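Local coordinates for 2-c-methyl-d-erythritol 4-phosphate cytidylyltransferase (Streptococcus pneumoniae, PDB 2VSH), which transfers the cytidylyl group of CTP to D-ribitol 5-phosphate, making the CDP-activated ribitol used for teichoic acid precursors, at residues Q172-Y183 against D196-K206. Residues are numbered along the deposited sequence; the frame is centred on the assembly and turned at random.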
# COMPACT_ATOMS: atom_id res chain seq x y z
N GLN A 172 2.78 17.80 2.60
CA GLN A 172 1.66 18.26 3.40
C GLN A 172 1.98 19.71 3.74
O GLN A 172 3.05 20.02 4.29
CB GLN A 172 1.51 17.41 4.66
CG GLN A 172 1.28 15.94 4.35
CD GLN A 172 1.04 15.06 5.57
OE1 GLN A 172 0.23 14.15 5.53
NE2 GLN A 172 1.76 15.33 6.66
N THR A 173 1.07 20.61 3.39
CA THR A 173 1.35 22.04 3.34
C THR A 173 0.34 22.84 4.16
O THR A 173 -0.87 22.58 4.11
CB THR A 173 1.40 22.53 1.87
OG1 THR A 173 2.41 21.79 1.17
CG2 THR A 173 1.71 24.03 1.76
N PHE A 174 0.83 23.81 4.93
CA PHE A 174 -0.01 24.56 5.84
C PHE A 174 0.73 25.78 6.40
O PHE A 174 1.94 25.87 6.33
CB PHE A 174 -0.52 23.63 6.98
CG PHE A 174 0.52 22.68 7.51
CD1 PHE A 174 1.57 23.14 8.30
CD2 PHE A 174 0.44 21.32 7.23
CE1 PHE A 174 2.54 22.25 8.77
CE2 PHE A 174 1.39 20.44 7.70
CZ PHE A 174 2.45 20.90 8.47
N ARG A 175 -0.03 26.71 6.98
CA ARG A 175 0.56 27.88 7.65
C ARG A 175 1.27 27.40 8.90
O ARG A 175 0.74 26.58 9.65
CB ARG A 175 -0.52 28.91 7.97
CG ARG A 175 -1.01 29.66 6.73
CD ARG A 175 -2.43 30.22 6.86
NE ARG A 175 -2.89 30.57 5.52
CZ ARG A 175 -3.52 29.75 4.67
NH1 ARG A 175 -3.82 28.50 5.01
NH2 ARG A 175 -3.84 30.18 3.47
N CYS A 176 2.50 27.88 9.09
CA CYS A 176 3.33 27.49 10.23
C CYS A 176 2.61 27.75 11.56
O CYS A 176 2.60 26.88 12.41
CB CYS A 176 4.63 28.29 10.22
SG CYS A 176 5.70 27.97 8.79
N LYS A 177 2.04 28.95 11.72
CA LYS A 177 1.32 29.34 12.94
C LYS A 177 0.14 28.41 13.19
O LYS A 177 -0.07 27.98 14.34
CB LYS A 177 0.83 30.80 12.86
CG LYS A 177 0.30 31.39 14.18
CD LYS A 177 -0.36 32.76 13.95
CE LYS A 177 -0.92 33.40 15.25
NZ LYS A 177 -2.00 32.63 15.94
N ASP A 178 -0.60 28.08 12.12
CA ASP A 178 -1.74 27.18 12.21
C ASP A 178 -1.34 25.81 12.77
O ASP A 178 -2.01 25.30 13.67
CB ASP A 178 -2.42 27.00 10.86
CG ASP A 178 -3.32 28.17 10.51
OD1 ASP A 178 -3.32 29.19 11.24
OD2 ASP A 178 -4.02 28.06 9.48
N PHE A 179 -0.27 25.22 12.25
CA PHE A 179 0.21 23.96 12.79
C PHE A 179 0.59 24.09 14.27
O PHE A 179 0.24 23.23 15.07
CB PHE A 179 1.40 23.40 11.99
CG PHE A 179 1.98 22.15 12.58
CD1 PHE A 179 2.97 22.23 13.56
CD2 PHE A 179 1.53 20.89 12.18
CE1 PHE A 179 3.52 21.08 14.12
CE2 PHE A 179 2.07 19.73 12.73
CZ PHE A 179 3.06 19.82 13.70
N MET A 180 1.33 25.14 14.62
CA MET A 180 1.73 25.35 16.01
C MET A 180 0.55 25.44 16.96
O MET A 180 0.52 24.76 17.98
CB MET A 180 2.64 26.57 16.17
CG MET A 180 3.94 26.45 15.38
SD MET A 180 5.06 25.17 16.01
CE MET A 180 5.96 26.11 17.25
N ASP A 181 -0.43 26.29 16.63
CA ASP A 181 -1.63 26.43 17.44
C ASP A 181 -2.39 25.11 17.66
O ASP A 181 -2.74 24.79 18.79
CB ASP A 181 -2.54 27.51 16.83
CG ASP A 181 -1.94 28.90 16.94
OD1 ASP A 181 -0.98 29.07 17.73
OD2 ASP A 181 -2.42 29.83 16.25
N LEU A 182 -2.64 24.37 16.59
CA LEU A 182 -3.41 23.13 16.69
C LEU A 182 -2.65 22.01 17.40
O LEU A 182 -3.21 21.31 18.24
CB LEU A 182 -3.83 22.65 15.30
CG LEU A 182 -4.81 23.52 14.54
CD1 LEU A 182 -5.12 22.81 13.25
CD2 LEU A 182 -6.09 23.79 15.37
N TYR A 183 -1.38 21.84 17.03
CA TYR A 183 -0.52 20.84 17.65
C TYR A 183 -0.34 21.13 19.13
O TYR A 183 -0.32 20.20 19.94
CB TYR A 183 0.83 20.83 16.95
CG TYR A 183 1.83 19.82 17.48
CD1 TYR A 183 1.65 18.46 17.29
CD2 TYR A 183 2.97 20.25 18.16
CE1 TYR A 183 2.57 17.54 17.77
CE2 TYR A 183 3.91 19.33 18.64
CZ TYR A 183 3.70 17.99 18.44
OH TYR A 183 4.62 17.09 18.92
N ASP A 196 -0.13 12.06 12.07
CA ASP A 196 -0.10 12.69 10.76
C ASP A 196 -0.50 14.15 10.92
O ASP A 196 -1.45 14.46 11.65
CB ASP A 196 -1.06 11.94 9.82
CG ASP A 196 -1.13 12.55 8.44
OD1 ASP A 196 -0.48 12.04 7.52
OD2 ASP A 196 -1.85 13.55 8.28
N ALA A 197 0.23 15.04 10.24
CA ALA A 197 0.01 16.47 10.39
C ALA A 197 -1.36 16.88 9.86
O ALA A 197 -2.09 17.64 10.50
CB ALA A 197 1.13 17.27 9.69
N CYS A 198 -1.72 16.35 8.69
CA CYS A 198 -3.05 16.62 8.12
C CYS A 198 -4.20 16.12 9.01
O CYS A 198 -5.24 16.78 9.10
CB CYS A 198 -3.15 16.06 6.70
SG CYS A 198 -2.08 16.98 5.54
N LYS A 199 -4.01 14.98 9.65
CA LYS A 199 -5.00 14.43 10.60
C LYS A 199 -5.38 15.43 11.70
O LYS A 199 -6.54 15.53 12.08
CB LYS A 199 -4.48 13.12 11.21
CG LYS A 199 -5.35 12.47 12.29
CD LYS A 199 -6.78 12.20 11.81
CE LYS A 199 -7.60 11.45 12.84
NZ LYS A 199 -7.21 10.01 12.91
N ILE A 200 -4.40 16.18 12.18
CA ILE A 200 -4.62 17.18 13.23
C ILE A 200 -5.53 18.28 12.71
O ILE A 200 -6.43 18.70 13.41
CB ILE A 200 -3.29 17.79 13.73
CG1 ILE A 200 -2.40 16.70 14.34
CG2 ILE A 200 -3.53 18.92 14.75
CD1 ILE A 200 -0.99 17.20 14.65
N PHE A 201 -5.29 18.75 11.48
CA PHE A 201 -6.17 19.74 10.84
C PHE A 201 -7.57 19.15 10.62
O PHE A 201 -8.58 19.80 10.92
CB PHE A 201 -5.57 20.26 9.51
CG PHE A 201 -4.42 21.25 9.70
CD1 PHE A 201 -3.13 20.79 10.01
CD2 PHE A 201 -4.62 22.61 9.53
CE1 PHE A 201 -2.05 21.70 10.18
CE2 PHE A 201 -3.56 23.54 9.70
CZ PHE A 201 -2.26 23.07 10.03
N VAL A 202 -7.64 17.92 10.11
CA VAL A 202 -8.93 17.26 9.82
C VAL A 202 -9.82 17.12 11.07
O VAL A 202 -11.00 17.50 11.06
CB VAL A 202 -8.71 15.90 9.08
CG1 VAL A 202 -9.96 15.07 9.03
CG2 VAL A 202 -8.21 16.15 7.66
N ILE A 203 -9.23 16.62 12.16
CA ILE A 203 -9.97 16.38 13.40
C ILE A 203 -10.38 17.66 14.12
O ILE A 203 -11.34 17.67 14.89
CB ILE A 203 -9.22 15.39 14.36
CG1 ILE A 203 -10.20 14.77 15.36
CG2 ILE A 203 -8.02 16.05 15.07
CD1 ILE A 203 -9.66 13.55 16.07
N LYS A 204 -9.65 18.75 13.86
CA LYS A 204 -10.01 20.07 14.35
C LYS A 204 -11.00 20.80 13.46
O LYS A 204 -11.24 21.99 13.64
CB LYS A 204 -8.75 20.93 14.56
CG LYS A 204 -7.83 20.42 15.65
CD LYS A 204 -8.48 20.52 17.03
CE LYS A 204 -7.49 20.17 18.15
NZ LYS A 204 -7.98 20.66 19.48
N GLY A 205 -11.60 20.07 12.51
CA GLY A 205 -12.65 20.60 11.66
C GLY A 205 -12.18 21.57 10.59
O GLY A 205 -12.95 22.41 10.12
N LYS A 206 -10.91 21.44 10.19
CA LYS A 206 -10.32 22.34 9.19
C LYS A 206 -10.46 21.82 7.75
O LYS A 206 -10.79 20.64 7.53
CB LYS A 206 -8.85 22.63 9.51
CG LYS A 206 -8.56 23.11 10.95
CD LYS A 206 -9.21 24.46 11.25
CE LYS A 206 -8.91 24.94 12.67
NZ LYS A 206 -9.54 26.27 12.95
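Phe201 of helix 197-203 slides its ring between the end of strand 165-175 and the first turns of helix 176-184, and most of the contact is built round it. Its CZ reaches Phe174 CB at 3.6 Å; the two rings are nearly parallel, planes 24° apart, but so far displaced, with centroids 5.2 Å apart, that they hardly overlap. Phe174 can present its ring this way because chi1 of 41° sets CG between the backbone N and the carbonyl carbon. Leu182 covers a face of Phe201 with a CH-pi contact, CD1 standing 3.9 Å from the ring centroid and close to the normal. At the ring edge sits Asp178 CB, and Phe201 CE1 in turn meets the edge of Phe179.

The remaining apolar packing runs along the same side of helix 197-203. Ala197 CB fits against Phe174 CE2 and Phe179 CE2, while Ile200 divides its branches: CG2 lies 3.8 Å from Leu182 CB, and CD1 touches the edge of the Tyr183 ring. Leu182 CD2 lies 3.8 Å from Lys204 CG, and the Lys204 amine is hydrogen-bonded to Ser185 OG.

Both ends of helix 197-203 are capped. Asp196 is the N-cap, its OD2 accepting from Lys199 N at 2.9 Å through the anti lone pair, and the side chain of Gln172 packs beside this cap and Cys198 SG. A Schellman motif with Gly205 as C' closes the other end, Lys206 N bonding to Phe201 O and Gly205 N to Val202 O.

Segments 176-183 and 197-203 cross at 73°. Helix 197-203 lies against strand 136-142, and through Phe174 meets strand 165-175, which leads directly into helix 176-184; Tyr183 lies beside Thr88, a probable CTP-binding residue, in this GT-A-type nucleotide-binding fold of the IspD/TarI cytidylyltransferases.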